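Local coordinates for hypothetical protein (Pseudomonas syringae pv. tomato, PDB 2OT9), which is of unknown function but belongs to the YaeQ family, a member of the PDDEXK clan, which also contains many nucleases, at residues Q27-H32 with L55-G60; L45-W50 with P67-K72. All coordinates share one frame; numbering follows the deposited sequence. Where two conformers were deposited one is given.

Interactions 1 and 2 lie about 10 Å apart, centre to centre, and both reach the same mixed sheet. Along the chain their segments alternate: 27-32 belongs to strand 21-31, then 45-50 to helix 37-49, then 55-60 to strand 55-57, and finally 67-72 to strand 69-72. Strands 21-31 and 55-57 are the outermost in the sheet's order, so interaction 1 brings its two ends together, while interaction 2 seats the helix that joins them in the chain against strand 69-72. The two contacts meet directly: Ala56 N probably bonds to Trp70 O at 2.9 Å, and Phe57 CZ packs 3.6 Å from Tyr47 CB. Helix 37-49 thus packs against both ends of the sheet.

Interaction 1. Residues Q27-H32 with L55-G60; sequences QTIARH and LAFGRG
Phe57 CG stands anti to its own carbonyl carbon (chi1 -67°), which sends the ring across to Gln27 and Ile29. Ile29 carries CG1 anti to its carbonyl carbon too, and this methylene sits over one face of the ring, 3.8 Å above the plane and 4.1 Å from the centroid, in a CH-pi contact displaced toward the CE2 rim. Gln27 takes the edge instead. It brings CG into the plane of the ring, 4.0 Å from Phe57 CE2; the bend at chi2 then carries the amide along the same edge, with NE2 3.9 Å from Phe57 CD2. The amide is tilted 52° to the ring, so neither flat group stacks on the other.

Strands 21-31 and 55-57 approach here through side chains: Ile29 CA and Phe57 CA are 7.4 Å apart, too far for backbone pairing, and Ile29 bonds instead to Tyr8 of strand 6-16. Tyr47 of helix 37-49 also meets the Phe57 ring, planes about 20° apart. The join is dispersive, with the Ile29 methylene over the face and the aliphatic part of Gln27 at the edge; NE2, near the ring plane, is not placed for an N-H to pi bond.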
# COMPACT_ATOMS: atom_id res chain seq x y z
N GLN A 27 0.15 -6.51 13.23
CA GLN A 27 1.28 -5.64 12.95
C GLN A 27 1.18 -4.40 13.81
O GLN A 27 0.09 -3.88 14.03
CB GLN A 27 1.29 -5.20 11.48
CG GLN A 27 1.82 -6.23 10.51
CD GLN A 27 3.31 -6.46 10.66
OE1 GLN A 27 3.79 -7.59 10.54
NE2 GLN A 27 4.05 -5.38 10.92
N THR A 28 2.33 -3.94 14.30
CA THR A 28 2.41 -2.64 14.94
C THR A 28 2.88 -1.63 13.89
O THR A 28 3.79 -1.91 13.10
CB THR A 28 3.36 -2.69 16.16
OG1 THR A 28 2.76 -3.49 17.19
CG2 THR A 28 3.62 -1.29 16.72
N ILE A 29 2.22 -0.48 13.83
CA ILE A 29 2.56 0.55 12.85
C ILE A 29 2.76 1.90 13.52
O ILE A 29 1.96 2.33 14.35
CB ILE A 29 1.47 0.69 11.77
CG1 ILE A 29 1.15 -0.66 11.15
CG2 ILE A 29 1.93 1.66 10.67
CD1 ILE A 29 -0.29 -0.96 11.20
N ALA A 30 3.87 2.55 13.17
CA ALA A 30 4.16 3.89 13.61
C ALA A 30 3.60 4.87 12.58
O ALA A 30 3.90 4.77 11.38
CB ALA A 30 5.64 4.08 13.79
N ARG A 31 2.78 5.80 13.04
CA ARG A 31 2.20 6.80 12.19
C ARG A 31 2.92 8.14 12.40
O ARG A 31 2.82 8.73 13.46
CB ARG A 31 0.73 6.94 12.50
CG ARG A 31 -0.01 7.80 11.53
CD ARG A 31 -1.37 8.09 12.10
NE ARG A 31 -1.92 9.26 11.48
CZ ARG A 31 -3.05 9.85 11.83
NH1 ARG A 31 -3.77 9.37 12.82
NH2 ARG A 31 -3.44 10.93 11.18
N HIS A 32 3.66 8.58 11.41
CA HIS A 32 4.36 9.85 11.53
C HIS A 32 3.30 10.98 11.54
O HIS A 32 2.24 10.80 10.96
CB HIS A 32 5.32 9.99 10.33
CG HIS A 32 6.10 11.27 10.33
ND1 HIS A 32 7.26 11.44 11.06
CD2 HIS A 32 5.88 12.45 9.70
CE1 HIS A 32 7.72 12.67 10.88
NE2 HIS A 32 6.89 13.30 10.05
N LEU A 55 7.02 -9.38 4.23
CA LEU A 55 6.64 -8.00 3.99
C LEU A 55 6.65 -7.20 5.30
O LEU A 55 6.09 -7.64 6.30
CB LEU A 55 5.24 -7.95 3.34
CG LEU A 55 4.69 -6.61 2.87
CD1 LEU A 55 5.58 -6.00 1.76
CD2 LEU A 55 3.27 -6.80 2.39
N ALA A 56 7.29 -6.04 5.30
CA ALA A 56 7.36 -5.18 6.48
C ALA A 56 7.02 -3.74 6.11
O ALA A 56 7.25 -3.31 4.97
CB ALA A 56 8.74 -5.24 7.11
N PHE A 57 6.48 -2.99 7.07
CA PHE A 57 6.31 -1.55 6.88
C PHE A 57 7.66 -0.85 6.98
O PHE A 57 8.47 -1.18 7.85
CB PHE A 57 5.31 -0.95 7.89
CG PHE A 57 3.90 -1.43 7.69
CD1 PHE A 57 3.08 -0.84 6.73
CD2 PHE A 57 3.39 -2.48 8.44
CE1 PHE A 57 1.77 -1.30 6.54
CE2 PHE A 57 2.09 -2.95 8.26
CZ PHE A 57 1.27 -2.35 7.31
N GLY A 58 7.92 0.07 6.06
CA GLY A 58 9.12 0.89 6.12
C GLY A 58 8.80 2.15 6.91
O GLY A 58 7.72 2.27 7.50
N ARG A 59 9.74 3.09 6.91
CA ARG A 59 9.52 4.39 7.54
C ARG A 59 8.80 5.39 6.63
O ARG A 59 8.60 6.55 7.01
CB ARG A 59 10.82 4.97 8.10
CG ARG A 59 11.46 4.12 9.21
CD ARG A 59 12.59 4.86 9.91
NE ARG A 59 12.13 5.73 11.00
CZ ARG A 59 12.50 5.61 12.28
NH1 ARG A 59 13.37 4.68 12.66
NH2 ARG A 59 12.02 6.45 13.19
N GLY A 60 8.41 4.93 5.43
CA GLY A 60 7.56 5.70 4.50
C GLY A 60 8.00 7.15 4.33
O GLY A 60 9.20 7.43 4.17

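Interaction 2. Residues L45-W50 with P67-K72; sequences LAYAFW and PALWEK
Leu69 carries a helix-on-sheet contact, packing on Ala46 and Tyr47 of helix 37-49 just where strand 69-72 opens with a classic beta bulge. The segment starts at Pro67, whose ring turns back on the indole of Trp70. Ala68 and Leu69 then both face Ile82 of the neighbouring strand 78-84 and form the bulge. Leu69 sets CG anti to its carbonyl carbon (chi1 -51°), and its two methyls divide the helix surface between them. CD1 touches Ala46 CB at 3.8 Å. CD2 beds against the helix backbone, 3.6 Å from Tyr47 N, with Tyr47 CB also at 3.8 Å. That same methyl lies near the plane of the Tyr47 ring, at its CD1 edge, and the two side chains cross at about a right angle. All three residues are buried, and the meeting is wholly apolar apart from the backbone nitrogen.

Beyond Leu69, the Trp70 indole lies between Pro67 and Lys72. Glu71 returns toward the helix, but its chain rests on Asn52 and Gln54 in the loop that follows it. Lys72 reaches a salt bridge with Asp76 and lays CE 3.3 Å above the Trp70 indole plane, while Pro67 CD covers the opposite face at 3.4 Å.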
# COMPACT_ATOMS: atom_id res chain seq x y z
N LEU A 45 -3.96 -1.29 3.14
CA LEU A 45 -4.50 -2.00 1.97
C LEU A 45 -3.37 -2.68 1.21
O LEU A 45 -3.52 -3.82 0.79
CB LEU A 45 -5.22 -1.02 1.03
CG LEU A 45 -6.59 -0.52 1.48
CD1 LEU A 45 -7.06 0.62 0.55
CD2 LEU A 45 -7.59 -1.67 1.51
N ALA A 46 -2.25 -1.98 1.01
CA ALA A 46 -1.09 -2.56 0.31
C ALA A 46 -0.56 -3.80 1.04
O ALA A 46 -0.19 -4.80 0.42
CB ALA A 46 0.05 -1.51 0.17
N TYR A 47 -0.48 -3.71 2.36
CA TYR A 47 -0.06 -4.83 3.19
C TYR A 47 -0.91 -6.08 2.94
O TYR A 47 -0.36 -7.18 2.76
CB TYR A 47 -0.09 -4.45 4.69
CG TYR A 47 0.52 -5.52 5.57
CD1 TYR A 47 1.90 -5.66 5.68
CD2 TYR A 47 -0.30 -6.41 6.27
CE1 TYR A 47 2.46 -6.66 6.46
CE2 TYR A 47 0.24 -7.41 7.06
CZ TYR A 47 1.62 -7.53 7.15
OH TYR A 47 2.17 -8.51 7.93
N ALA A 48 -2.25 -5.92 2.96
CA ALA A 48 -3.16 -7.03 2.72
C ALA A 48 -3.03 -7.53 1.27
O ALA A 48 -2.98 -8.75 1.01
CB ALA A 48 -4.61 -6.62 3.02
N PHE A 49 -2.92 -6.59 0.34
CA PHE A 49 -2.97 -6.89 -1.09
C PHE A 49 -1.71 -7.60 -1.59
O PHE A 49 -1.77 -8.39 -2.53
CB PHE A 49 -3.19 -5.59 -1.87
CG PHE A 49 -3.59 -5.80 -3.30
CD1 PHE A 49 -4.77 -6.47 -3.62
CD2 PHE A 49 -2.80 -5.28 -4.32
CE1 PHE A 49 -5.16 -6.65 -4.97
CE2 PHE A 49 -3.18 -5.46 -5.67
CZ PHE A 49 -4.35 -6.14 -5.99
N TRP A 50 -0.58 -7.34 -0.94
CA TRP A 50 0.67 -8.02 -1.29
C TRP A 50 1.28 -8.79 -0.14
O TRP A 50 2.49 -8.99 -0.11
CB TRP A 50 1.68 -7.01 -1.86
CG TRP A 50 1.34 -6.57 -3.25
CD1 TRP A 50 1.41 -7.32 -4.39
CD2 TRP A 50 0.93 -5.26 -3.65
NE1 TRP A 50 1.03 -6.57 -5.46
CE2 TRP A 50 0.75 -5.29 -5.04
CE3 TRP A 50 0.68 -4.07 -2.95
CZ2 TRP A 50 0.35 -4.16 -5.78
CZ3 TRP A 50 0.28 -2.93 -3.68
CH2 TRP A 50 0.12 -2.99 -5.08
N PRO A 67 10.87 2.78 1.57
CA PRO A 67 9.52 2.81 0.99
C PRO A 67 8.45 2.78 2.09
O PRO A 67 8.78 2.63 3.26
CB PRO A 67 9.46 1.52 0.19
CG PRO A 67 10.37 0.58 0.95
CD PRO A 67 11.43 1.42 1.61
N ALA A 68 7.19 2.87 1.68
CA ALA A 68 6.05 2.66 2.56
C ALA A 68 6.03 1.21 3.05
O ALA A 68 5.81 0.95 4.24
CB ALA A 68 4.77 3.00 1.82
N LEU A 69 6.29 0.27 2.14
CA LEU A 69 6.43 -1.15 2.51
C LEU A 69 7.50 -1.82 1.64
O LEU A 69 7.75 -1.42 0.49
CB LEU A 69 5.11 -1.90 2.35
CG LEU A 69 3.79 -1.43 2.96
CD1 LEU A 69 3.10 -0.40 2.05
CD2 LEU A 69 2.86 -2.63 3.17
N TRP A 70 8.13 -2.86 2.19
CA TRP A 70 9.05 -3.66 1.39
C TRP A 70 9.15 -5.10 1.85
O TRP A 70 9.00 -5.41 3.03
CB TRP A 70 10.45 -3.04 1.25
CG TRP A 70 11.11 -2.56 2.50
CD1 TRP A 70 10.67 -2.72 3.79
CD2 TRP A 70 12.36 -1.85 2.59
NE1 TRP A 70 11.56 -2.14 4.66
CE2 TRP A 70 12.60 -1.60 3.96
CE3 TRP A 70 13.29 -1.40 1.65
CZ2 TRP A 70 13.73 -0.91 4.41
CZ3 TRP A 70 14.43 -0.72 2.10
CH2 TRP A 70 14.64 -0.48 3.46
N GLU A 71 9.37 -5.97 0.88
CA GLU A 71 9.65 -7.37 1.14
C GLU A 71 11.12 -7.59 0.81
O GLU A 71 11.55 -7.29 -0.31
CB GLU A 71 8.76 -8.24 0.26
CG GLU A 71 8.89 -9.74 0.46
CD GLU A 71 8.19 -10.55 -0.63
OE1 GLU A 71 7.28 -10.02 -1.29
OE2 GLU A 71 8.54 -11.72 -0.82
N LYS A 72 11.88 -8.08 1.78
CA LYS A 72 13.30 -8.38 1.57
C LYS A 72 13.61 -9.86 1.67
O LYS A 72 12.92 -10.61 2.37
CB LYS A 72 14.16 -7.63 2.58
CG LYS A 72 14.13 -6.13 2.44
CD LYS A 72 15.11 -5.55 3.42
CE LYS A 72 15.07 -4.06 3.43
NZ LYS A 72 16.32 -3.57 4.06